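Local coordinates for protein extracellular invertase (Aspergillus kawachii, PDB 5XH8) that probably hydrolyses sucrose and, with high transfructosylation activity, transfers fructosyl groups to build fructooligosaccharides such as 1-kestose, at residues P172-N177 with W191-S196; D181-S186 with G294-N299; Q206-Q211 with E220-W225. All coordinates share one frame; numbering follows the deposited sequence.

How the contacts relate
From the N terminus, contact 1 pairs strand 166-176 with strand 191-199, leaving 13 residues, with helix 178-184, between segments 172-177 and 191-196. Contact 2 starts from that connection, at 181-186, and reaches far down the chain to 294-299, so the spans of contacts 1 and 2 cross. Contact 3 follows contact 1 in series, closing the hairpin of strands 203-211 and 219-227 within the span of contact 2. Strands 191-199 and 203-211 are neighbours, which places contacts 1 and 3 in one four-stranded propeller blade. Contact 2 ties the helix of this blade to strand 286-298 of the following sheet.

Contact 1 (P172-N177 with W191-S196); sequences PYVFQN and WYTVIS
Tyr173 with Val194 and Phe175 with Tyr192 are the hydrogen-bonded pairs joining antiparallel segments 172-176 and 191-196, whose directions differ by 148°. They belong to the first two strands of a four-stranded blade of the GH32 beta-propeller. Each pair is linked both ways: Tyr173 N to Val194 O and Val194 N to Tyr173 O, then Phe175 N to Tyr192 O and Tyr192 N to Phe175 O, the last the shortest at 2.7 Å. Between them Val174 and Thr193 form a non-hydrogen-bonded pair, with CA atoms 4.4 Å apart.

Phe175, Tyr192 and Val194 share one face of the sheet. With chi1 at 69°, the Phe175 ring is swung across the neighbouring strand, where Tyr192 CB lies over its face, 3.8 Å from the centroid, and Val194 CG1 approaches Phe175 CE1 at 4.0 Å. Leu180 of helix 178-184 and Val252 of the next sheet also pack here, while Tyr192 OH bonds to Asp181 OD1 and Ser186 OG. Tyr173 touches Val194 through its CB, but its hydroxyl leads away to Gly323 O.

On the opposite face Val174 CG1 lies 3.6 Å from Thr193 OG1, a buried hydroxyl with no polar partner in the model. Thr193 CG2 meets CB of Pro172, which ends an Arg-Asp-Pro sequence characteristic of the active site in this family and has its side chain about 7 Å from a bound glycerol. Val174 CG2 meets Trp191 CZ3. The Gln176 chain runs over the Trp191 indole, its amide only 5° from parallel to the ring. Gln176 NE2, bonded to Asn189 O, lies 3.5 Å from Trp191 NE1 over this face, while Gln176 CG sits 3.6 Å from the centroid of the six-membered Trp191 ring.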
loop_
_atom_site.group_PDB
_atom_site.type_symbol
_atom_site.label_atom_id
_atom_site.label_comp_id
_atom_site.label_asym_id
_atom_site.label_seq_id
_atom_site.Cartn_x
_atom_site.Cartn_y
_atom_site.Cartn_z
ATOM N N PRO A 172 8.126 4.058 -13.146
ATOM C CA PRO A 172 6.992 4.272 -14.037
ATOM C C PRO A 172 7.308 5.345 -15.077
ATOM O O PRO A 172 7.873 6.416 -14.729
ATOM C CB PRO A 172 5.876 4.717 -13.087
ATOM C CG PRO A 172 6.599 5.300 -11.904
ATOM C CD PRO A 172 7.788 4.420 -11.747
ATOM N N TYR A 173 6.973 5.031 -16.332
ATOM C CA TYR A 173 7.200 5.920 -17.473
ATOM C C TYR A 173 5.866 6.229 -18.157
ATOM O O TYR A 173 5.276 5.363 -18.827
ATOM C CB TYR A 173 8.188 5.290 -18.455
ATOM C CG TYR A 173 8.711 6.291 -19.458
ATOM C CD1 TYR A 173 9.855 7.066 -19.178
ATOM C CD2 TYR A 173 8.053 6.507 -20.661
ATOM C CE1 TYR A 173 10.322 8.012 -20.085
ATOM C CE2 TYR A 173 8.501 7.469 -21.575
ATOM C CZ TYR A 173 9.645 8.219 -21.286
ATOM O OH TYR A 173 10.095 9.177 -22.190
ATOM N N VAL A 174 5.406 7.458 -17.961
ATOM C CA VAL A 174 4.173 7.942 -18.565
ATOM C C VAL A 174 4.409 8.372 -20.022
ATOM O O VAL A 174 5.447 8.990 -20.381
ATOM C CB VAL A 174 3.522 9.092 -17.767
ATOM C CG1 VAL A 174 3.262 8.686 -16.341
ATOM C CG2 VAL A 174 4.347 10.369 -17.814
ATOM N N PHE A 175 3.448 8.018 -20.872
ATOM C CA PHE A 175 3.520 8.358 -22.295
ATOM C C PHE A 175 2.151 8.237 -22.965
ATOM O O PHE A 175 1.275 7.545 -22.456
ATOM C CB PHE A 175 4.540 7.485 -23.051
ATOM C CG PHE A 175 4.142 6.046 -23.180
ATOM C CD1 PHE A 175 4.251 5.179 -22.095
ATOM C CD2 PHE A 175 3.667 5.536 -24.398
ATOM C CE1 PHE A 175 3.895 3.856 -22.207
ATOM C CE2 PHE A 175 3.289 4.211 -24.501
ATOM C CZ PHE A 175 3.399 3.369 -23.404
ATOM N N GLN A 176 2.019 8.931 -24.091
ATOM C CA GLN A 176 0.834 8.919 -24.952
ATOM C C GLN A 176 1.182 8.240 -26.259
ATOM O O GLN A 176 2.330 8.323 -26.731
ATOM C CB GLN A 176 0.366 10.339 -25.199
ATOM C CG GLN A 176 -0.144 10.972 -23.923
ATOM C CD GLN A 176 -0.628 12.399 -24.095
ATOM O OE1 GLN A 176 0.114 13.281 -24.526
ATOM N NE2 GLN A 176 -1.870 12.644 -23.719
ATOM N N ASN A 177 0.200 7.540 -26.839
ATOM C CA ASN A 177 0.418 6.867 -28.128
ATOM C C ASN A 177 -0.906 6.528 -28.873
ATOM O O ASN A 177 -1.700 5.721 -28.388
ATOM C CB ASN A 177 1.260 5.607 -27.952
ATOM C CG ASN A 177 1.680 5.023 -29.289
ATOM O OD1 ASN A 177 0.923 4.276 -29.911
ATOM N ND2 ASN A 177 2.854 5.420 -29.770
ATOM N N TRP A 191 -3.227 8.535 -21.257
ATOM C CA TRP A 191 -1.881 8.399 -20.707
ATOM C C TRP A 191 -1.706 6.944 -20.366
ATOM O O TRP A 191 -2.555 6.359 -19.685
ATOM C CB TRP A 191 -1.693 9.291 -19.478
ATOM C CG TRP A 191 -1.373 10.712 -19.839
ATOM C CD1 TRP A 191 -2.233 11.800 -19.831
ATOM C CD2 TRP A 191 -0.098 11.219 -20.228
ATOM N NE1 TRP A 191 -1.557 12.930 -20.207
ATOM C CE2 TRP A 191 -0.248 12.608 -20.456
ATOM C CE3 TRP A 191 1.168 10.637 -20.396
ATOM C CZ2 TRP A 191 0.810 13.419 -20.866
ATOM C CZ3 TRP A 191 2.222 11.452 -20.799
ATOM C CH2 TRP A 191 2.035 12.820 -21.036
ATOM N N TYR A 192 -0.643 6.351 -20.909
ATOM C CA TYR A 192 -0.156 5.029 -20.551
ATOM C C TYR A 192 1.006 5.157 -19.568
ATOM O O TYR A 192 1.666 6.190 -19.527
ATOM C CB TYR A 192 0.311 4.259 -21.798
ATOM C CG TYR A 192 -0.824 4.116 -22.792
ATOM C CD1 TYR A 192 -1.786 3.108 -22.644
ATOM C CD2 TYR A 192 -0.981 5.032 -23.820
ATOM C CE1 TYR A 192 -2.848 3.001 -23.529
ATOM C CE2 TYR A 192 -2.040 4.934 -24.710
ATOM C CZ TYR A 192 -2.971 3.921 -24.566
ATOM O OH TYR A 192 -4.036 3.846 -25.434
ATOM N N THR A 193 1.233 4.093 -18.809
ATOM C CA THR A 193 2.410 3.950 -17.978
ATOM C C THR A 193 2.975 2.575 -18.189
ATOM O O THR A 193 2.240 1.594 -18.141
ATOM C CB THR A 193 2.069 4.138 -16.480
ATOM O OG1 THR A 193 1.586 5.476 -16.266
ATOM C CG2 THR A 193 3.289 3.917 -15.633
ATOM N N VAL A 194 4.283 2.500 -18.423
ATOM C CA VAL A 194 5.015 1.243 -18.247
ATOM C C VAL A 194 5.757 1.248 -16.921
ATOM O O VAL A 194 6.299 2.280 -16.503
ATOM C CB VAL A 194 5.980 0.835 -19.394
ATOM C CG1 VAL A 194 5.175 0.377 -20.611
ATOM C CG2 VAL A 194 6.968 1.936 -19.752
ATOM N N ILE A 195 5.775 0.077 -16.279
ATOM C CA ILE A 195 6.545 -0.147 -15.067
ATOM C C ILE A 195 7.516 -1.259 -15.407
ATOM O O ILE A 195 7.125 -2.224 -16.068
ATOM C CB ILE A 195 5.624 -0.501 -13.874
ATOM C CG1 ILE A 195 4.647 0.675 -13.594
ATOM C CG2 ILE A 195 6.472 -0.833 -12.648
ATOM C CD1 ILE A 195 3.647 0.438 -12.465
ATOM N N SER A 196 8.772 -1.122 -14.991
ATOM C CA SER A 196 9.829 -2.054 -15.414
ATOM C C SER A 196 10.193 -3.034 -14.330
ATOM O O SER A 196 10.297 -2.681 -13.143
ATOM C CB SER A 196 11.088 -1.304 -15.865
ATOM O OG SER A 196 10.798 -0.434 -16.944
#

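Contact 2 (D181-S186 with G294-N299)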
loop_
_atom_site.group_PDB
_atom_site.type_symbol
_atom_site.label_atom_id
_atom_site.label_comp_id
_atom_site.label_asym_id
_atom_site.label_seq_id
_atom_site.Cartn_x
_atom_site.Cartn_y
_atom_site.Cartn_z
ATOM N N ASP A 181 -3.929 3.716 -28.601
ATOM C CA ASP A 181 -5.336 4.149 -28.440
ATOM C C ASP A 181 -6.249 3.371 -29.410
ATOM O O ASP A 181 -7.283 2.821 -28.999
ATOM C CB ASP A 181 -5.527 5.643 -28.686
ATOM C CG ASP A 181 -4.847 6.527 -27.647
ATOM O OD1 ASP A 181 -4.471 6.053 -26.538
ATOM O OD2 ASP A 181 -4.744 7.735 -27.949
ATOM N N SER A 182 -5.835 3.309 -30.676
ATOM C CA SER A 182 -6.587 2.587 -31.704
ATOM C C SER A 182 -6.718 1.098 -31.387
ATOM O O SER A 182 -7.832 0.566 -31.397
ATOM C CB SER A 182 -5.965 2.801 -33.085
ATOM O OG SER A 182 -6.435 1.806 -33.971
ATOM N N LEU A 183 -5.607 0.433 -31.074
ATOM C CA LEU A 183 -5.630 -0.998 -30.787
ATOM C C LEU A 183 -6.442 -1.378 -29.538
ATOM O O LEU A 183 -7.049 -2.462 -29.501
ATOM C CB LEU A 183 -4.218 -1.539 -30.600
ATOM C CG LEU A 183 -3.355 -1.819 -31.824
ATOM C CD1 LEU A 183 -1.939 -2.112 -31.351
ATOM C CD2 LEU A 183 -3.886 -2.994 -32.636
ATOM N N LEU A 184 -6.442 -0.500 -28.526
ATOM C CA LEU A 184 -7.103 -0.779 -27.237
ATOM C C LEU A 184 -8.452 -0.073 -27.068
ATOM O O LEU A 184 -9.072 -0.187 -26.024
ATOM C CB LEU A 184 -6.172 -0.367 -26.095
ATOM C CG LEU A 184 -4.865 -1.171 -26.032
ATOM C CD1 LEU A 184 -3.832 -0.459 -25.177
ATOM C CD2 LEU A 184 -5.117 -2.581 -25.519
ATOM N N HIS A 185 -8.892 0.659 -28.090
ATOM C CA HIS A 185 -10.084 1.504 -28.016
ATOM C C HIS A 185 -10.043 2.441 -26.804
ATOM O O HIS A 185 -11.060 2.672 -26.150
ATOM C CB HIS A 185 -11.362 0.639 -28.054
ATOM C CG HIS A 185 -11.402 -0.292 -29.225
ATOM N ND1 HIS A 185 -11.042 -1.619 -29.133
ATOM C CD2 HIS A 185 -11.693 -0.070 -30.527
ATOM C CE1 HIS A 185 -11.131 -2.182 -30.324
ATOM N NE2 HIS A 185 -11.529 -1.265 -31.187
ATOM N N SER A 186 -8.862 3.004 -26.520
ATOM C CA SER A 186 -8.718 3.912 -25.378
ATOM C C SER A 186 -9.261 5.233 -25.820
ATOM O O SER A 186 -9.236 5.535 -27.015
ATOM C CB SER A 186 -7.242 4.103 -24.969
ATOM O OG SER A 186 -6.577 2.867 -24.828
ATOM N N GLY A 294 10.121 -2.166 -32.326
ATOM C CA GLY A 294 9.151 -3.228 -32.412
ATOM C C GLY A 294 7.813 -2.826 -32.970
ATOM O O GLY A 294 7.476 -1.637 -33.044
ATOM N N THR A 295 7.047 -3.838 -33.370
ATOM C CA THR A 295 5.692 -3.615 -33.863
ATOM C C THR A 295 4.761 -3.983 -32.734
ATOM O O THR A 295 5.078 -4.829 -31.897
ATOM C CB THR A 295 5.372 -4.457 -35.125
ATOM O OG1 THR A 295 5.597 -5.840 -34.841
ATOM C CG2 THR A 295 6.255 -4.041 -36.332
ATOM N N VAL A 296 3.601 -3.349 -32.729
ATOM C CA VAL A 296 2.616 -3.566 -31.713
ATOM C C VAL A 296 1.383 -4.180 -32.345
ATOM O O VAL A 296 0.797 -3.592 -33.229
ATOM C CB VAL A 296 2.262 -2.240 -31.030
ATOM C CG1 VAL A 296 1.254 -2.470 -29.921
ATOM C CG2 VAL A 296 3.525 -1.619 -30.445
ATOM N N SER A 297 0.995 -5.353 -31.870
ATOM C CA SER A 297 -0.213 -6.044 -32.324
ATOM C C SER A 297 -1.123 -6.331 -31.134
ATOM O O SER A 297 -0.714 -6.187 -29.982
ATOM C CB SER A 297 0.176 -7.363 -32.964
ATOM O OG SER A 297 0.840 -8.172 -32.011
ATOM N N ARG A 298 -2.347 -6.751 -31.433
ATOM C CA ARG A 298 -3.307 -7.175 -30.433
ATOM C C ARG A 298 -3.838 -8.570 -30.762
ATOM O O ARG A 298 -3.994 -8.939 -31.916
ATOM C CB ARG A 298 -4.459 -6.181 -30.326
ATOM C CG ARG A 298 -5.353 -6.471 -29.139
ATOM C CD ARG A 298 -6.341 -5.366 -28.870
ATOM N NE ARG A 298 -7.247 -5.739 -27.784
ATOM C CZ ARG A 298 -8.301 -5.029 -27.384
ATOM N NH1 ARG A 298 -8.629 -3.883 -27.968
ATOM N NH2 ARG A 298 -9.048 -5.473 -26.386
ATOM N N ASN A 299 -4.122 -9.330 -29.718
ATOM C CA ASN A 299 -4.541 -10.709 -29.847
ATOM C C ASN A 299 -5.409 -11.034 -28.618
ATOM O O ASN A 299 -5.214 -12.045 -27.947
ATOM C CB ASN A 299 -3.259 -11.553 -29.909
ATOM C CG ASN A 299 -3.403 -12.790 -30.763
ATOM O OD1 ASN A 299 -3.040 -13.890 -30.340
ATOM N ND2 ASN A 299 -3.904 -12.617 -31.983
#
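The C-terminal end of helix 178-184 rests on the last residues of strand 286-298, where Leu183 meets Val296 and Arg298. Leu183 points toward the strand, and its two methyls divide the work: CD1 reaches Val296 CG1 at 3.5 Å, and CD2 lies 4.0 Å from Arg298 CB. Val302 of the adjoining strand packs against both Leu183 and Val296. The intervening Ser297, whose CB points away from the helix, bonds through OG to Asn305 ND2.

Arg298 and Leu183 run alongside each other, pointing contrary ways. With CG anti to the backbone N (chi1 -170°) and the chain straight from CG to NE, the guanidinium of Arg298 is carried along the helix end to the carbonyl of Leu183. Arg298 NH1 donates to Leu183 O at 2.6 Å, in the carbonyl plane and on a lone pair, with an angle of 156° at the hydrogen. The acceptor also lies near the guanidinium plane. The NE of the same arginine is held by Gly300 O, so two bonds limit the rotation of the group.

Leu183 lies in the last turn, which closes in a Schellman motif. His185 leaves the helix with positive phi (52°), Ser186 N bonds back to Asp181 O at 2.9 Å, and His185 N makes a weak bond of 3.5 Å to Ser182 O. The next carbonyl, Leu184 O, accepts from Arg210 NH1, so arginines from two different strands meet the C-terminal end, where their positive charge probably interacts favourably with the carbonyl end of the helix. Leu184 CD2 lies over one face of the Arg298 guanidinium, 4.4 Å from Arg298 CZ. The His185 ring stands roughly crosswise to the arginine chain, its ND1 3.5 Å from Arg298 NH1.

Contact 3 (Q206-Q211 with E220-W225); sequences QFLYRQ and EYLGQW
Arg210 and Glu220 are joined through backbone and side chain alike. Arg210 N donates to Glu220 O, and Glu220 N returns a 2.8 Å bond to Arg210 O. Beside them the extended side chains form a salt bridge in which Glu220 OE1 accepts from Arg210 NE at 2.9 Å and from Arg210 NH2 at 3.2 Å. Both donors come from one side, above the carboxylate plane, while the oxygen lies near the guanidinium plane. Arg210 NH1 is satisfied by Ser186 OG and Leu184 O at the end of helix 178-184, and Leu222 CD2 covers one guanidinium face.

Farther along, both backbone polar atoms of Leu208 are used: Leu208 O accepts from Leu222 N at 2.8 Å, and Leu208 N gives to Gly223 O at 3.0 Å. At the far end Trp225 NE1 donates to Gln206 OE1 at 2.8 Å, nearly straight at 167° and in the indole plane. Gln206 NE2 bonds to Thr268 OG1, so both ends of the amide are occupied. On the hairpin's other face, Tyr221 CD1 lies over the Tyr209 ring.

Leu222 and Gly223 thus both bond to Leu208, consistent with a beta bulge in the outer hairpin of a propeller blade.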
loop_
_atom_site.group_PDB
_atom_site.type_symbol
_atom_site.label_atom_id
_atom_site.label_comp_id
_atom_site.label_asym_id
_atom_site.label_seq_id
_atom_site.Cartn_x
_atom_site.Cartn_y
_atom_site.Cartn_z
ATOM N N GLN A 206 8.082 -5.463 -19.131
ATOM C CA GLN A 206 7.406 -4.220 -18.909
ATOM C C GLN A 206 5.939 -4.511 -18.679
ATOM O O GLN A 206 5.267 -5.176 -19.512
ATOM C CB GLN A 206 7.538 -3.301 -20.115
ATOM C CG GLN A 206 8.960 -2.845 -20.387
ATOM C CD GLN A 206 9.035 -1.831 -21.514
ATOM O OE1 GLN A 206 8.030 -1.503 -22.157
ATOM N NE2 GLN A 206 10.225 -1.312 -21.743
ATOM N N PHE A 207 5.444 -4.007 -17.554
ATOM C CA PHE A 207 4.046 -4.088 -17.198
ATOM C C PHE A 207 3.376 -2.816 -17.685
ATOM O O PHE A 207 3.814 -1.718 -17.318
ATOM C CB PHE A 207 3.912 -4.202 -15.678
ATOM C CG PHE A 207 4.685 -5.342 -15.089
ATOM C CD1 PHE A 207 4.154 -6.637 -15.089
ATOM C CD2 PHE A 207 5.941 -5.140 -14.566
ATOM C CE1 PHE A 207 4.868 -7.692 -14.553
ATOM C CE2 PHE A 207 6.656 -6.184 -14.026
ATOM C CZ PHE A 207 6.121 -7.464 -14.025
ATOM N N LEU A 208 2.301 -2.955 -18.478
ATOM C CA LEU A 208 1.659 -1.824 -19.162
ATOM C C LEU A 208 0.347 -1.489 -18.483
ATOM O O LEU A 208 -0.396 -2.403 -18.106
ATOM C CB LEU A 208 1.426 -2.151 -20.653
ATOM C CG LEU A 208 0.752 -1.081 -21.534
ATOM C CD1 LEU A 208 1.628 0.165 -21.663
ATOM C CD2 LEU A 208 0.403 -1.640 -22.920
ATOM N N TYR A 209 0.075 -0.188 -18.336
ATOM C CA TYR A 209 -1.155 0.321 -17.748
ATOM C C TYR A 209 -1.710 1.487 -18.537
ATOM O O TYR A 209 -0.972 2.190 -19.214
ATOM C CB TYR A 209 -0.909 0.830 -16.294
ATOM C CG TYR A 209 -0.465 -0.214 -15.319
ATOM C CD1 TYR A 209 0.851 -0.662 -15.306
ATOM C CD2 TYR A 209 -1.349 -0.753 -14.395
ATOM C CE1 TYR A 209 1.262 -1.634 -14.416
ATOM C CE2 TYR A 209 -0.941 -1.719 -13.495
ATOM C CZ TYR A 209 0.375 -2.141 -13.508
ATOM O OH TYR A 209 0.790 -3.108 -12.646
ATOM N N ARG A 210 -3.007 1.745 -18.396
ATOM C CA ARG A 210 -3.575 3.002 -18.900
ATOM C C ARG A 210 -4.372 3.665 -17.814
ATOM O O ARG A 210 -4.911 2.984 -16.950
ATOM C CB ARG A 210 -4.432 2.774 -20.146
ATOM C CG ARG A 210 -5.732 2.016 -19.952
ATOM C CD ARG A 210 -6.502 1.937 -21.272
ATOM N NE ARG A 210 -7.612 1.017 -21.132
ATOM C CZ ARG A 210 -8.406 0.583 -22.117
ATOM N NH1 ARG A 210 -8.244 0.967 -23.381
ATOM N NH2 ARG A 210 -9.389 -0.253 -21.817
ATOM N N GLN A 211 -4.452 4.992 -17.857
ATOM C CA GLN A 211 -5.273 5.727 -16.910
ATOM C C GLN A 211 -6.726 5.267 -17.077
ATOM O O GLN A 211 -7.178 5.003 -18.192
ATOM C CB GLN A 211 -5.151 7.252 -17.080
ATOM C CG GLN A 211 -5.816 7.827 -18.296
ATOM C CD GLN A 211 -5.767 9.337 -18.359
ATOM O OE1 GLN A 211 -6.236 10.053 -17.469
ATOM N NE2 GLN A 211 -5.245 9.827 -19.426
ATOM N N GLU A 220 -5.453 1.010 -15.091
ATOM C CA GLU A 220 -5.948 -0.276 -15.539
ATOM C C GLU A 220 -4.795 -1.083 -16.090
ATOM O O GLU A 220 -4.067 -0.612 -16.957
ATOM C CB GLU A 220 -7.021 -0.059 -16.601
ATOM C CG GLU A 220 -7.605 -1.344 -17.151
ATOM C CD GLU A 220 -8.706 -1.098 -18.178
ATOM O OE1 GLU A 220 -8.864 0.024 -18.691
ATOM O OE2 GLU A 220 -9.430 -2.054 -18.454
ATOM N N TYR A 221 -4.636 -2.308 -15.610
ATOM C CA TYR A 221 -3.553 -3.173 -16.043
ATOM C C TYR A 221 -3.855 -3.767 -17.425
ATOM O O TYR A 221 -4.938 -4.311 -17.634
ATOM C CB TYR A 221 -3.340 -4.300 -15.035
ATOM C CG TYR A 221 -2.208 -5.244 -15.397
ATOM C CD1 TYR A 221 -0.931 -4.757 -15.711
ATOM C CD2 TYR A 221 -2.408 -6.625 -15.419
ATOM C CE1 TYR A 221 0.104 -5.633 -16.040
ATOM C CE2 TYR A 221 -1.380 -7.501 -15.743
ATOM C CZ TYR A 221 -0.126 -7.001 -16.044
ATOM O OH TYR A 221 0.879 -7.884 -16.386
ATOM N N LEU A 222 -2.897 -3.668 -18.346
ATOM C CA LEU A 222 -3.050 -4.159 -19.722
ATOM C C LEU A 222 -2.132 -5.314 -20.074
ATOM O O LEU A 222 -2.033 -5.711 -21.250
ATOM C CB LEU A 222 -2.813 -3.019 -20.693
ATOM C CG LEU A 222 -3.782 -1.853 -20.551
ATOM C CD1 LEU A 222 -3.313 -0.711 -21.415
ATOM C CD2 LEU A 222 -5.220 -2.255 -20.904
ATOM N N GLY A 223 -1.464 -5.868 -19.074
ATOM C CA GLY A 223 -0.645 -7.066 -19.261
ATOM C C GLY A 223 0.827 -6.766 -19.408
ATOM O O GLY A 223 1.239 -5.599 -19.532
ATOM N N GLN A 224 1.618 -7.832 -19.418
ATOM C CA GLN A 224 3.022 -7.733 -19.767
ATOM C C GLN A 224 3.185 -7.533 -21.266
ATOM O O GLN A 224 3.448 -8.491 -21.992
ATOM C CB GLN A 224 3.763 -8.991 -19.354
ATOM C CG GLN A 224 3.787 -9.173 -17.854
ATOM C CD GLN A 224 4.232 -10.540 -17.474
ATOM O OE1 GLN A 224 3.416 -11.367 -17.044
ATOM N NE2 GLN A 224 5.522 -10.801 -17.612
ATOM N N TRP A 225 3.047 -6.295 -21.724
ATOM C CA TRP A 225 3.026 -6.036 -23.158
ATOM C C TRP A 225 4.347 -6.452 -23.836
ATOM O O TRP A 225 4.353 -6.719 -25.020
ATOM C CB TRP A 225 2.611 -4.581 -23.460
ATOM C CG TRP A 225 3.717 -3.601 -23.545
ATOM C CD1 TRP A 225 4.750 -3.435 -22.656
ATOM C CD2 TRP A 225 3.922 -2.647 -24.573
ATOM N NE1 TRP A 225 5.600 -2.444 -23.083
ATOM C CE2 TRP A 225 5.114 -1.933 -24.255
ATOM C CE3 TRP A 225 3.235 -2.326 -25.750
ATOM C CZ2 TRP A 225 5.620 -0.913 -25.076
ATOM C CZ3 TRP A 225 3.730 -1.296 -26.554
ATOM C CH2 TRP A 225 4.914 -0.605 -26.214
#